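Local atomic coordinates of malonyl CoA-acyl carrier protein transacylase (Staphylococcus aureus, PDB entry 3IM9), a protein that catalyses transfer of the malonyl group from malonyl-CoA to holo-acyl carrier protein, supplying malonyl-ACP for bacterial fatty acid synthesis. Residues K160-A165 / A180-L185; V134-A139 / L200-P205; N32-A37 / L82-N87; I279-G284 / T301-L306; V234-N239 / E247-N252. All coordinates share one frame; numbering follows the deposited sequence.

Interaction 1: residues K160-A165 / A180-L185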
# COMPACT_ATOMS: atom_id res chain seq x y z
N LYS A 160 -23.43 12.11 -7.38
CA LYS A 160 -22.06 11.72 -7.74
C LYS A 160 -21.20 12.16 -6.57
O LYS A 160 -21.53 13.12 -5.86
CB LYS A 160 -21.59 12.33 -9.03
CG LYS A 160 -22.36 11.80 -10.23
CD LYS A 160 -21.79 12.35 -11.51
CE LYS A 160 -22.50 11.65 -12.66
NZ LYS A 160 -21.83 11.85 -14.01
N ILE A 161 -20.13 11.44 -6.34
CA ILE A 161 -19.28 11.72 -5.18
C ILE A 161 -17.81 11.71 -5.55
O ILE A 161 -17.35 11.01 -6.48
CB ILE A 161 -19.52 10.73 -4.03
CG1 ILE A 161 -19.07 9.37 -4.46
CG2 ILE A 161 -21.05 10.78 -3.56
CD1 ILE A 161 -18.88 8.48 -3.31
N ILE A 162 -17.06 12.52 -4.80
CA ILE A 162 -15.58 12.47 -4.84
C ILE A 162 -15.14 12.61 -3.39
O ILE A 162 -15.71 13.42 -2.62
CB ILE A 162 -15.08 13.57 -5.76
CG1 ILE A 162 -13.60 13.61 -5.83
CG2 ILE A 162 -15.61 14.92 -5.38
CD1 ILE A 162 -13.06 14.61 -6.95
N GLU A 163 -14.15 11.83 -2.95
CA GLU A 163 -13.80 11.77 -1.52
C GLU A 163 -12.28 11.69 -1.40
O GLU A 163 -11.62 11.07 -2.25
CB GLU A 163 -14.32 10.44 -0.92
CG GLU A 163 -15.81 10.35 -0.83
CD GLU A 163 -16.34 8.93 -0.63
OE1 GLU A 163 -17.56 8.79 -0.45
OE2 GLU A 163 -15.60 7.97 -0.61
N PRO A 164 -11.70 12.17 -0.30
CA PRO A 164 -10.26 11.91 -0.04
C PRO A 164 -10.13 10.41 0.10
O PRO A 164 -10.95 9.72 0.79
CB PRO A 164 -10.02 12.63 1.31
CG PRO A 164 -11.03 13.84 1.30
CD PRO A 164 -12.29 13.11 0.71
N ALA A 165 -9.10 9.89 -0.56
CA ALA A 165 -8.86 8.45 -0.63
C ALA A 165 -7.52 8.07 -0.02
O ALA A 165 -7.47 7.25 0.89
CB ALA A 165 -8.95 7.97 -2.07
N ALA A 180 -16.67 11.85 -13.71
CA ALA A 180 -17.07 13.20 -14.10
C ALA A 180 -16.60 14.25 -13.10
O ALA A 180 -16.19 15.34 -13.49
CB ALA A 180 -18.63 13.36 -14.24
N LEU A 181 -16.65 13.90 -11.82
CA LEU A 181 -16.21 14.86 -10.78
C LEU A 181 -14.70 14.89 -10.66
O LEU A 181 -14.11 15.98 -10.46
CB LEU A 181 -16.76 14.51 -9.37
CG LEU A 181 -18.31 14.63 -9.33
CD1 LEU A 181 -18.79 14.32 -7.92
CD2 LEU A 181 -18.86 16.01 -9.84
N ILE A 182 -14.03 13.75 -10.85
CA ILE A 182 -12.56 13.76 -10.88
C ILE A 182 -12.07 14.68 -12.01
O ILE A 182 -11.18 15.52 -11.81
CB ILE A 182 -12.04 12.31 -11.15
CG1 ILE A 182 -12.35 11.44 -9.95
CG2 ILE A 182 -10.55 12.36 -11.48
CD1 ILE A 182 -11.48 11.80 -8.62
N ASP A 183 -12.75 14.61 -13.17
CA ASP A 183 -12.28 15.38 -14.32
C ASP A 183 -12.60 16.86 -14.08
O ASP A 183 -11.82 17.73 -14.53
CB ASP A 183 -12.95 14.83 -15.57
CG ASP A 183 -12.32 13.50 -16.04
OD1 ASP A 183 -11.23 13.13 -15.52
OD2 ASP A 183 -13.02 12.89 -16.88
N GLU A 184 -13.70 17.17 -13.40
CA GLU A 184 -14.00 18.60 -13.10
C GLU A 184 -12.91 19.13 -12.18
O GLU A 184 -12.48 20.28 -12.36
CB GLU A 184 -15.37 18.68 -12.45
CG GLU A 184 -15.80 20.11 -12.17
CD GLU A 184 -17.24 20.18 -11.61
OE1 GLU A 184 -17.87 19.11 -11.42
OE2 GLU A 184 -17.69 21.32 -11.33
N LEU A 185 -12.48 18.35 -11.20
CA LEU A 185 -11.38 18.78 -10.31
C LEU A 185 -10.08 18.97 -11.07
O LEU A 185 -9.31 19.91 -10.79
CB LEU A 185 -11.24 17.79 -9.18
CG LEU A 185 -10.20 18.21 -8.17
CD1 LEU A 185 -10.48 19.58 -7.58
CD2 LEU A 185 -10.09 17.12 -7.05

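Interaction 2: residues V134-A139 / L200-P205. With ACT (acetate ion), chain C.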
# COMPACT_ATOMS: atom_id res chain seq x y z
N VAL A 134 -16.29 5.12 -15.51
CA VAL A 134 -17.28 5.44 -14.44
C VAL A 134 -16.57 6.09 -13.26
O VAL A 134 -17.08 7.06 -12.69
CB VAL A 134 -17.99 4.16 -14.02
CG1 VAL A 134 -18.83 4.38 -12.81
CG2 VAL A 134 -18.97 3.73 -15.21
N GLY A 135 -15.44 5.49 -12.80
CA GLY A 135 -14.77 6.02 -11.57
C GLY A 135 -13.31 6.19 -11.82
O GLY A 135 -12.68 5.51 -12.68
N SER A 136 -12.75 7.13 -11.08
CA SER A 136 -11.32 7.37 -11.26
C SER A 136 -10.71 7.97 -9.98
O SER A 136 -11.38 8.04 -8.94
CB SER A 136 -11.18 8.34 -12.45
OG SER A 136 -9.80 8.44 -12.83
N MET A 137 -9.44 8.41 -10.09
CA MET A 137 -8.69 9.00 -8.90
C MET A 137 -7.84 10.10 -9.45
O MET A 137 -7.44 10.10 -10.62
CB MET A 137 -7.83 7.97 -8.17
CG MET A 137 -8.66 6.74 -7.65
SD MET A 137 -7.53 5.59 -6.90
CE MET A 137 -7.45 6.27 -5.24
N ALA A 138 -7.52 11.07 -8.55
CA ALA A 138 -6.57 12.10 -8.95
C ALA A 138 -5.77 12.53 -7.74
O ALA A 138 -6.29 12.63 -6.64
CB ALA A 138 -7.34 13.35 -9.50
N ALA A 139 -4.50 12.86 -7.99
CA ALA A 139 -3.68 13.39 -6.87
C ALA A 139 -3.83 14.91 -6.81
O ALA A 139 -3.56 15.60 -7.78
CB ALA A 139 -2.21 12.99 -7.13
N LEU A 200 -4.99 10.12 -12.37
CA LEU A 200 -4.13 8.95 -12.22
C LEU A 200 -4.56 7.80 -13.14
O LEU A 200 -5.73 7.66 -13.54
CB LEU A 200 -4.17 8.43 -10.77
CG LEU A 200 -3.60 9.44 -9.73
CD1 LEU A 200 -3.62 8.86 -8.39
CD2 LEU A 200 -2.12 9.91 -10.04
N ALA A 201 -3.61 6.94 -13.47
CA ALA A 201 -3.93 5.74 -14.25
C ALA A 201 -4.49 4.67 -13.35
O ALA A 201 -3.74 3.87 -12.75
CB ALA A 201 -2.61 5.23 -14.93
N VAL A 202 -5.80 4.63 -13.19
CA VAL A 202 -6.51 3.68 -12.36
C VAL A 202 -7.75 3.20 -13.10
O VAL A 202 -8.29 3.92 -13.95
CB VAL A 202 -6.96 4.33 -10.99
CG1 VAL A 202 -5.74 4.64 -10.15
CG2 VAL A 202 -7.87 5.58 -11.25
N SER A 203 -8.17 1.99 -12.74
CA SER A 203 -9.37 1.46 -13.39
C SER A 203 -10.67 1.76 -12.68
O SER A 203 -11.81 1.62 -13.24
CB SER A 203 -9.17 0.00 -13.76
OG SER A 203 -8.82 -0.78 -12.68
N GLY A 204 -10.57 2.31 -11.47
CA GLY A 204 -11.83 2.60 -10.83
C GLY A 204 -11.63 3.58 -9.67
O GLY A 204 -10.53 4.10 -9.46
N PRO A 205 -12.68 3.78 -8.85
CA PRO A 205 -12.74 4.79 -7.82
C PRO A 205 -12.28 4.11 -6.52
O PRO A 205 -12.99 4.02 -5.53
CB PRO A 205 -14.24 5.20 -7.83
CG PRO A 205 -14.92 3.83 -8.09
CD PRO A 205 -14.02 3.15 -9.09
C ACT C . -5.23 -0.15 -12.11
O ACT C . -5.21 -1.12 -12.86
OXT ACT C . -6.41 0.17 -11.77
CH3 ACT C . -4.03 0.58 -11.64
O HOH W 1 -14.41 2.90 -13.69

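Interaction 3: residues N32-A37 / L82-N87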
# COMPACT_ATOMS: atom_id res chain seq x y z
N ASN A 32 17.14 -16.46 -8.50
CA ASN A 32 18.32 -17.39 -8.62
C ASN A 32 19.61 -16.84 -8.12
O ASN A 32 20.65 -17.42 -8.44
CB ASN A 32 18.50 -17.88 -10.07
CG ASN A 32 17.28 -18.75 -10.52
OD1 ASN A 32 16.78 -19.55 -9.72
ND2 ASN A 32 16.79 -18.58 -11.74
N ASN A 33 19.55 -15.73 -7.36
CA ASN A 33 20.73 -15.17 -6.69
C ASN A 33 20.66 -15.14 -5.19
O ASN A 33 21.57 -14.67 -4.51
CB ASN A 33 21.02 -13.73 -7.24
CG ASN A 33 21.40 -13.76 -8.72
OD1 ASN A 33 22.30 -14.52 -9.10
ND2 ASN A 33 20.72 -12.96 -9.57
N ASN A 34 19.50 -15.52 -4.66
CA ASN A 34 19.31 -15.60 -3.25
C ASN A 34 18.32 -16.67 -2.98
O ASN A 34 17.21 -16.62 -3.55
CB ASN A 34 18.88 -14.23 -2.68
CG ASN A 34 18.64 -14.29 -1.19
OD1 ASN A 34 17.59 -14.77 -0.74
ND2 ASN A 34 19.65 -13.93 -0.41
N ASP A 35 18.66 -17.71 -2.19
CA ASP A 35 17.77 -18.84 -2.07
C ASP A 35 16.41 -18.50 -1.45
O ASP A 35 15.35 -18.99 -1.92
CB ASP A 35 18.48 -19.90 -1.19
CG ASP A 35 19.61 -20.61 -1.94
OD1 ASP A 35 19.75 -20.52 -3.19
OD2 ASP A 35 20.40 -21.28 -1.24
N GLN A 36 16.45 -17.62 -0.46
CA GLN A 36 15.19 -17.31 0.26
C GLN A 36 14.30 -16.49 -0.65
O GLN A 36 13.07 -16.75 -0.69
CB GLN A 36 15.45 -16.56 1.57
CG GLN A 36 16.06 -17.48 2.72
CD GLN A 36 17.46 -17.97 2.40
OE1 GLN A 36 18.37 -17.18 2.08
NE2 GLN A 36 17.65 -19.32 2.44
N ALA A 37 14.89 -15.47 -1.30
CA ALA A 37 14.07 -14.69 -2.23
C ALA A 37 13.56 -15.57 -3.33
O ALA A 37 12.44 -15.38 -3.78
CB ALA A 37 14.87 -13.57 -2.82
N LEU A 82 11.98 -9.45 1.91
CA LEU A 82 11.82 -9.72 3.34
C LEU A 82 12.43 -11.09 3.70
O LEU A 82 13.12 -11.16 4.70
CB LEU A 82 10.29 -9.58 3.67
CG LEU A 82 10.00 -9.74 5.16
CD1 LEU A 82 10.47 -8.52 5.86
CD2 LEU A 82 8.54 -9.82 5.21
N ALA A 83 12.22 -12.12 2.86
CA ALA A 83 12.65 -13.52 3.18
C ALA A 83 14.21 -13.50 3.17
O ALA A 83 14.80 -14.30 3.89
CB ALA A 83 12.09 -14.44 2.17
N ALA A 84 14.86 -12.61 2.41
CA ALA A 84 16.33 -12.60 2.25
C ALA A 84 17.00 -11.85 3.37
O ALA A 84 18.23 -11.99 3.56
CB ALA A 84 16.76 -12.02 0.90
N LEU A 85 16.29 -10.96 4.08
CA LEU A 85 16.85 -10.14 5.12
C LEU A 85 17.03 -10.90 6.45
O LEU A 85 16.08 -11.56 6.97
CB LEU A 85 15.96 -8.90 5.37
CG LEU A 85 15.98 -7.91 4.19
CD1 LEU A 85 14.80 -6.96 4.30
CD2 LEU A 85 17.31 -7.10 4.32
N LYS A 86 18.22 -10.74 6.99
CA LYS A 86 18.58 -11.32 8.31
C LYS A 86 18.42 -10.33 9.47
O LYS A 86 18.78 -9.15 9.37
CB LYS A 86 20.03 -11.84 8.29
CG LYS A 86 20.26 -13.14 7.57
CD LYS A 86 21.76 -13.61 7.73
CE LYS A 86 22.45 -14.02 6.38
NZ LYS A 86 21.75 -15.10 5.60
N ASN A 87 17.90 -10.87 10.60
CA ASN A 87 17.69 -10.11 11.83
C ASN A 87 17.07 -8.79 11.61
O ASN A 87 17.59 -7.70 11.98
CB ASN A 87 19.02 -9.94 12.54
CG ASN A 87 19.48 -11.22 13.12
OD1 ASN A 87 18.71 -11.94 13.79
ND2 ASN A 87 20.72 -11.56 12.85
O HOH W 2 19.45 -14.24 2.63

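Interaction 4: residues I279-G284 / T301-L306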
# COMPACT_ATOMS: atom_id res chain seq x y z
N ILE A 279 11.93 1.36 7.77
CA ILE A 279 12.65 0.59 6.74
C ILE A 279 11.58 0.21 5.72
O ILE A 279 10.73 -0.64 5.95
CB ILE A 279 13.25 -0.64 7.31
CG1 ILE A 279 14.27 -0.23 8.42
CG2 ILE A 279 14.04 -1.45 6.17
CD1 ILE A 279 14.97 -1.52 9.11
N GLU A 280 11.73 0.85 4.53
CA GLU A 280 10.86 0.52 3.35
C GLU A 280 11.43 -0.64 2.57
O GLU A 280 12.66 -0.71 2.31
CB GLU A 280 10.74 1.79 2.54
CG GLU A 280 9.69 1.60 1.37
CD GLU A 280 9.46 2.88 0.62
OE1 GLU A 280 10.15 3.91 0.81
OE2 GLU A 280 8.47 2.85 -0.16
N ILE A 281 10.59 -1.61 2.23
CA ILE A 281 11.09 -2.85 1.60
C ILE A 281 10.18 -3.10 0.37
O ILE A 281 8.97 -3.40 0.49
CB ILE A 281 10.98 -4.06 2.59
CG1 ILE A 281 11.86 -3.69 3.81
CG2 ILE A 281 11.40 -5.38 1.89
CD1 ILE A 281 11.67 -4.79 4.96
N GLY A 282 10.81 -2.98 -0.83
CA GLY A 282 9.99 -3.07 -2.06
C GLY A 282 10.72 -2.22 -3.09
O GLY A 282 11.74 -1.62 -2.85
N PRO A 283 10.13 -2.11 -4.26
CA PRO A 283 10.66 -1.30 -5.29
C PRO A 283 10.37 0.17 -4.99
O PRO A 283 9.34 0.51 -4.36
CB PRO A 283 9.82 -1.69 -6.53
CG PRO A 283 8.47 -2.14 -6.05
CD PRO A 283 8.84 -2.74 -4.62
N GLY A 284 11.32 1.05 -5.40
CA GLY A 284 11.13 2.46 -5.15
C GLY A 284 11.38 2.90 -3.70
O GLY A 284 11.68 2.06 -2.84
N THR A 301 15.41 4.09 5.91
CA THR A 301 16.19 3.16 5.14
C THR A 301 15.34 2.56 4.04
O THR A 301 14.18 2.22 4.30
CB THR A 301 16.69 2.02 6.06
OG1 THR A 301 17.59 2.62 7.04
CG2 THR A 301 17.44 0.95 5.22
N SER A 302 15.91 2.43 2.82
CA SER A 302 15.15 1.79 1.74
C SER A 302 15.90 0.52 1.31
O SER A 302 17.13 0.62 1.04
CB SER A 302 15.00 2.75 0.52
OG SER A 302 14.66 2.00 -0.64
N ILE A 303 15.18 -0.61 1.23
CA ILE A 303 15.69 -1.90 0.72
C ILE A 303 14.97 -2.21 -0.57
O ILE A 303 13.76 -2.50 -0.54
CB ILE A 303 15.51 -3.07 1.75
CG1 ILE A 303 16.07 -2.67 3.11
CG2 ILE A 303 16.07 -4.40 1.22
CD1 ILE A 303 17.50 -2.50 3.14
N GLN A 304 15.71 -2.10 -1.68
CA GLN A 304 15.11 -2.26 -3.04
C GLN A 304 15.76 -3.43 -3.79
O GLN A 304 15.10 -4.11 -4.57
CB GLN A 304 15.28 -0.98 -3.87
CG GLN A 304 14.56 0.22 -3.31
CD GLN A 304 14.81 1.45 -4.12
OE1 GLN A 304 15.06 2.54 -3.57
NE2 GLN A 304 14.64 1.33 -5.38
N THR A 305 17.06 -3.65 -3.52
CA THR A 305 17.81 -4.60 -4.36
C THR A 305 18.48 -5.66 -3.55
O THR A 305 18.60 -5.53 -2.33
CB THR A 305 18.96 -3.78 -5.05
OG1 THR A 305 19.90 -3.29 -4.10
CG2 THR A 305 18.40 -2.55 -5.90
N LEU A 306 19.01 -6.65 -4.28
CA LEU A 306 19.86 -7.69 -3.63
C LEU A 306 21.07 -7.04 -2.98
O LEU A 306 21.47 -7.44 -1.87
CB LEU A 306 20.27 -8.70 -4.70
CG LEU A 306 21.10 -9.85 -4.08
CD1 LEU A 306 20.36 -10.62 -2.96
CD2 LEU A 306 21.46 -10.71 -5.26
O HOH W 3 12.34 0.57 -0.67

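Interaction 5: residues V234-N239 / E247-N252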
# COMPACT_ATOMS: atom_id res chain seq x y z
N VAL A 234 0.29 -4.43 13.37
CA VAL A 234 0.13 -3.95 11.96
C VAL A 234 -0.67 -2.66 12.14
O VAL A 234 -1.85 -2.71 12.65
CB VAL A 234 -0.61 -4.95 11.14
CG1 VAL A 234 -0.82 -4.37 9.71
CG2 VAL A 234 0.09 -6.33 11.09
N VAL A 235 -0.13 -1.51 11.74
CA VAL A 235 -0.88 -0.24 11.83
C VAL A 235 -1.75 -0.19 10.59
O VAL A 235 -1.23 -0.06 9.49
CB VAL A 235 0.02 0.94 11.96
CG1 VAL A 235 -0.80 2.26 12.14
CG2 VAL A 235 0.88 0.75 13.25
N GLN A 236 -3.06 -0.35 10.75
CA GLN A 236 -3.96 -0.55 9.60
C GLN A 236 -4.36 0.77 8.96
O GLN A 236 -4.52 1.83 9.62
CB GLN A 236 -5.19 -1.38 9.96
CG GLN A 236 -4.70 -2.76 10.40
CD GLN A 236 -5.83 -3.80 10.31
OE1 GLN A 236 -6.60 -4.01 11.29
NE2 GLN A 236 -5.97 -4.46 9.17
N ASN A 237 -4.53 0.71 7.61
CA ASN A 237 -4.86 1.90 6.86
C ASN A 237 -6.21 2.51 7.25
O ASN A 237 -6.38 3.73 7.10
CB ASN A 237 -4.93 1.53 5.35
CG ASN A 237 -3.61 1.32 4.68
OD1 ASN A 237 -2.49 1.59 5.22
ND2 ASN A 237 -3.72 0.79 3.49
N VAL A 238 -7.17 1.67 7.65
CA VAL A 238 -8.59 2.16 7.88
C VAL A 238 -8.59 3.07 9.10
O VAL A 238 -9.26 4.08 9.09
CB VAL A 238 -9.59 0.99 8.04
CG1 VAL A 238 -9.74 0.25 6.82
CG2 VAL A 238 -9.22 -0.02 9.06
N ASN A 239 -7.84 2.69 10.16
CA ASN A 239 -7.98 3.39 11.48
C ASN A 239 -6.72 3.94 12.05
O ASN A 239 -6.75 4.62 13.08
CB ASN A 239 -8.67 2.39 12.50
CG ASN A 239 -7.76 1.18 12.85
OD1 ASN A 239 -6.73 0.95 12.21
ND2 ASN A 239 -8.11 0.41 13.94
N GLU A 247 -9.26 -11.36 13.87
CA GLU A 247 -10.62 -11.02 13.39
C GLU A 247 -10.72 -9.50 13.20
O GLU A 247 -11.41 -9.04 12.27
CB GLU A 247 -11.73 -11.44 14.46
CG GLU A 247 -12.07 -12.94 14.51
CD GLU A 247 -12.59 -13.58 13.21
OE1 GLU A 247 -12.43 -14.81 13.07
OE2 GLU A 247 -13.13 -12.92 12.28
N VAL A 248 -10.03 -8.71 14.01
CA VAL A 248 -10.08 -7.31 13.82
C VAL A 248 -9.30 -6.97 12.51
O VAL A 248 -9.78 -6.17 11.69
CB VAL A 248 -9.42 -6.60 14.93
CG1 VAL A 248 -9.23 -5.09 14.65
CG2 VAL A 248 -10.24 -6.91 16.28
N ILE A 249 -8.14 -7.57 12.34
CA ILE A 249 -7.35 -7.27 11.11
C ILE A 249 -8.13 -7.69 9.90
O ILE A 249 -8.24 -6.89 8.90
CB ILE A 249 -6.02 -7.97 11.23
CG1 ILE A 249 -5.15 -7.28 12.25
CG2 ILE A 249 -5.28 -8.03 9.85
CD1 ILE A 249 -3.87 -8.07 12.60
N LYS A 250 -8.73 -8.87 9.88
CA LYS A 250 -9.45 -9.38 8.71
C LYS A 250 -10.63 -8.43 8.38
O LYS A 250 -10.86 -8.02 7.22
CB LYS A 250 -9.92 -10.82 8.96
CG LYS A 250 -10.74 -11.45 7.80
CD LYS A 250 -11.13 -12.95 8.13
CE LYS A 250 -12.05 -13.54 7.04
NZ LYS A 250 -12.74 -14.80 7.49
N SER A 251 -11.39 -8.03 9.40
CA SER A 251 -12.53 -7.15 9.15
C SER A 251 -12.05 -5.81 8.58
O SER A 251 -12.64 -5.23 7.65
CB SER A 251 -13.18 -6.84 10.53
OG SER A 251 -14.23 -5.93 10.31
N ASN A 252 -10.91 -5.35 9.06
CA ASN A 252 -10.33 -4.07 8.57
C ASN A 252 -9.75 -4.20 7.16
O ASN A 252 -9.66 -3.15 6.50
CB ASN A 252 -9.26 -3.61 9.56
CG ASN A 252 -9.90 -2.92 10.77
OD1 ASN A 252 -11.07 -2.49 10.70
ND2 ASN A 252 -9.15 -2.79 11.81
O HOH W 4 -6.96 -1.43 6.97

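Interaction 1: residues K160-A165 / A180-L185
Ile162, at the start of a strand, and Leu181, in the first turns of a helix, carry an apolar contact between a sheet and the helix packed on it. Their CB atoms lie 4.1 Å apart, the two side chains crossing at a slant. In Ile162 the longer branch, CG1, stands anti to the backbone N (chi1 179°) and sends CD1 in toward the helix and partly along it, where it meets Ile182 CD1 at 3.6 Å. The same Ile162 CD1 lies 3.9 Å from Leu185 CD2, with the leucine side chain at roughly a right angle to the isoleucine. One branched side chain is thus received by Leu181, Ile182 and Leu185, one turn of helix, and such apolar side chains suit a place buried between sheet and helix.

A second apolar group lies nearer the surface. Leu181 CD1 presses on the backbone just before the strand, 3.5 Å from Lys160 C, and also touches Lys160 CB at 3.6 Å. Beyond CG the lysine is extended, its aliphatic stem running past Leu181 toward the start of the helix, so that Lys160 NZ lies 3.5 Å from Ala180 CB. A long chain with a charged end fits this border, apolar at its root and polar at its tip.

No hydrogen bond joins the segments; Ile161 pairs through its backbone with His178. The axes of strand 162-165 and helix 180-185 make an angle of 75° and approach to 9.3 Å. Val175 of strand 172-176 touches Ile162, Ile182 and Leu185, while helix 145-155 meets Leu185 through Ile151 and Leu155.

Interaction 2: residues V134-A139 / L200-P205
Met137 and Val202 meet at about a right angle, the sulfur SD of the methionine 3.8 Å from Val202 CG1. The other valine methyl, Val202 CG2, presses on the strand backbone 3.4 Å from Met137 N, a buried amide that has no polar partner. Beside this apolar patch the backbone makes one direct bond, Leu200 N to Met137 O at 3.0 Å. The leucine then lays its branched end along the strand toward Ala139, where Ala139 CB lies 4.2 Å from Leu200 CD2. At the far end the Pro205 ring rests on Gly135, Pro205 CB being 3.9 Å from Gly135 CA; glycine leaves room for the ring to come this close.

Further out, water 1 accepts from Gly135 N and donates to Ser203 O, bridging strand and loop. Ser203, whose CB points away from the strand, grips one acetate oxygen twice, through its N and through its OG at 2.7 Å from OXT; Thr67 N also binds this ion, probably a crystallisation component. The loop leads on to His207, the probable active-site histidine, about 5 Å from the Met137 side chain. Strand 172-176 flanks Met137 through Val174 and Ser176, and helix 179-188 meets Ser136 and Ala138 through Ile182.

Interaction 3: residues N32-A37 / L82-N87
Ala83 meets Gln36 in the last turn of helix 67-84, where that helix runs up against the start of helix 35-47. Its carbonyl oxygen lies 3.3 Å from Gln36 CB, and the Ala83 methyl packs on the Gln36 methylene, CB to CB 4.0 Å. Alanine is small enough to let the two backbones come together: the nearest CA atoms, those of Gln36 and Ala84, are 5.2 Å apart.

Ala84 takes the inner place. Ala84 CB lies 3.3 Å from Asn34 OD1 and 3.7 Å from Asn34 ND2, and 4.5 Å from Ala37 CB. The asparagine belongs to a classical N-cap: Asn34 immediately precedes helix 35-47, and its OD1 accepts from Ala37 N at 2.8 Å in a nearly straight bond (175°) lying in the carbonyl plane. With CG anti to the backbone N (chi1 179°), the amide is carried across to the other helix, so that one short side chain both caps its own helix and packs on Ala84. Asparagine suits such a cap because its oxygen can accept from a first-turn amide for which no preceding helical carbonyl is in place.

The carbonyl of Ala84 is taken up by water 2, which donates to Ala84 O at 2.7 Å and to Gln36 OE1, and accepts from Asn34 ND2. Gln36 bends at chi2 (67°), which curls its amide back to this water. Past the helix end, Leu85 turns away from helix 35-47 and packs on Ile281 and Trp312, while Lys86 O accepts from Trp312 NE1.

Interaction 4: residues I279-G284 / T301-L306
Ile279 and Thr301 sit side by side at the start of a parallel strand pair that continues through Glu280 with Ser302 and Ile281 with Ile303. Three backbone bonds hold it. Glu280 N gives to Thr301 O and Glu280 O receives Ile303 N at 2.7 Å, so Glu280 spends both its backbone polar groups on the neighbouring strand. The ladder ends with Gly282 N to Ile303 O at 3.0 Å.

Beyond the last bridge the strands part and water takes over. Gly282 O and Ile303 O, two acceptors, face each other at 3.2 Å with no bond between them. Water 3 sits within hydrogen-bonding reach of Gly282 O and of Gly284 O, 2.7 Å from the latter, although with its wider surroundings counted it has more acceptors near it than protons to give; it is also hydrogen-bonded to Ser302 OG. Serine fits here: its hydroxyl, anti to the backbone N (chi1 162°), extends from the edge strand to this water. Gly282 has a phi of 151°, where a side chain would jam against the preceding carbonyl, so glycine is required.

The Glu280 carboxylate, though buried, is satisfied by Ser288 OG and Leu287 N of the following helix, and Thr301 OG1 by His277. On the face of the isoleucines, Ile279 CG2 touches Ile303 CG1 at 3.9 Å, both side chains pointing the same way. With helix 286-294 between them, strands 275-281 and 299-303 form a beta-alpha-beta unit at one edge of the four-stranded parallel sheet. Strand 11-16 adjoins strand 275-281 on its other side, and helices 67-84 and 306-312 pack on the isoleucine face.

Interaction 5: residues V234-N239 / E247-N252
Gln236 and Asn252 make the tight part of this contact, their side chains crossing at about a right angle with the amide planes 58° apart. Asn252 ND2 gives to Gln236 OE1 at 2.9 Å, with an N-H...O angle of 163°. The oxygen lies in the plane of the asparagine amide, whereas the donor stands well above the carbonyl plane of the glutamine. At its other corner Gln236 NE2 makes a weak, nearly straight bond of 3.3 Å to Ile249 O, and is also held by Glu100 OE2. Two bonds and a weak third limit the rotation of the glutamine amide, and an amide suits this buried place since it can donate and accept at once. Ile249 closes in from the side, its CG1 3.7 Å from Gln236 OE1, and Val238 CG2 touches Asn252 CG at 3.4 Å.

The chain 234-252 is a short two-stranded antiparallel hairpin, 234-235 with 242-243, followed directly by helix 246-256, and the contact folds that helix back on the loop of the hairpin. The same helix carries Met253 and Gln256, which with Tyr101 and Arg122 form the calcium site.

Toward the solvent side the packing thins out. Water 4 lies between the backbones, accepting from Val238 N and donating to Asn252 O, each at 3.2 Å. Partly exposed Asn239 comes no nearer than 4.0 Å, from its ND2 to Asn252 ND2, and Asn239 ND2 is hydrogen-bonded to Glu243 OE2 instead.

Overall arrangement
Along the chain interaction 3 comes first, then interaction 2, whose two segments enclose those of interaction 1, followed by 5 and 4. Interactions 1 and 2 touch, for example through Ala165 and Met137, and both reach the five-stranded mixed sheet. Interactions 3 and 4 also touch, through Leu306 and Ile281, on the side of the four-stranded parallel sheet; their centres lie about 13 Å apart, while those of 1 and 3 are about 42 Å apart on opposite sides of the chain's centre. Interaction 5 lies between these groups. Its Val238 and Met137 of interaction 2 both lie near His207 and Ser97, the probable catalytic pair.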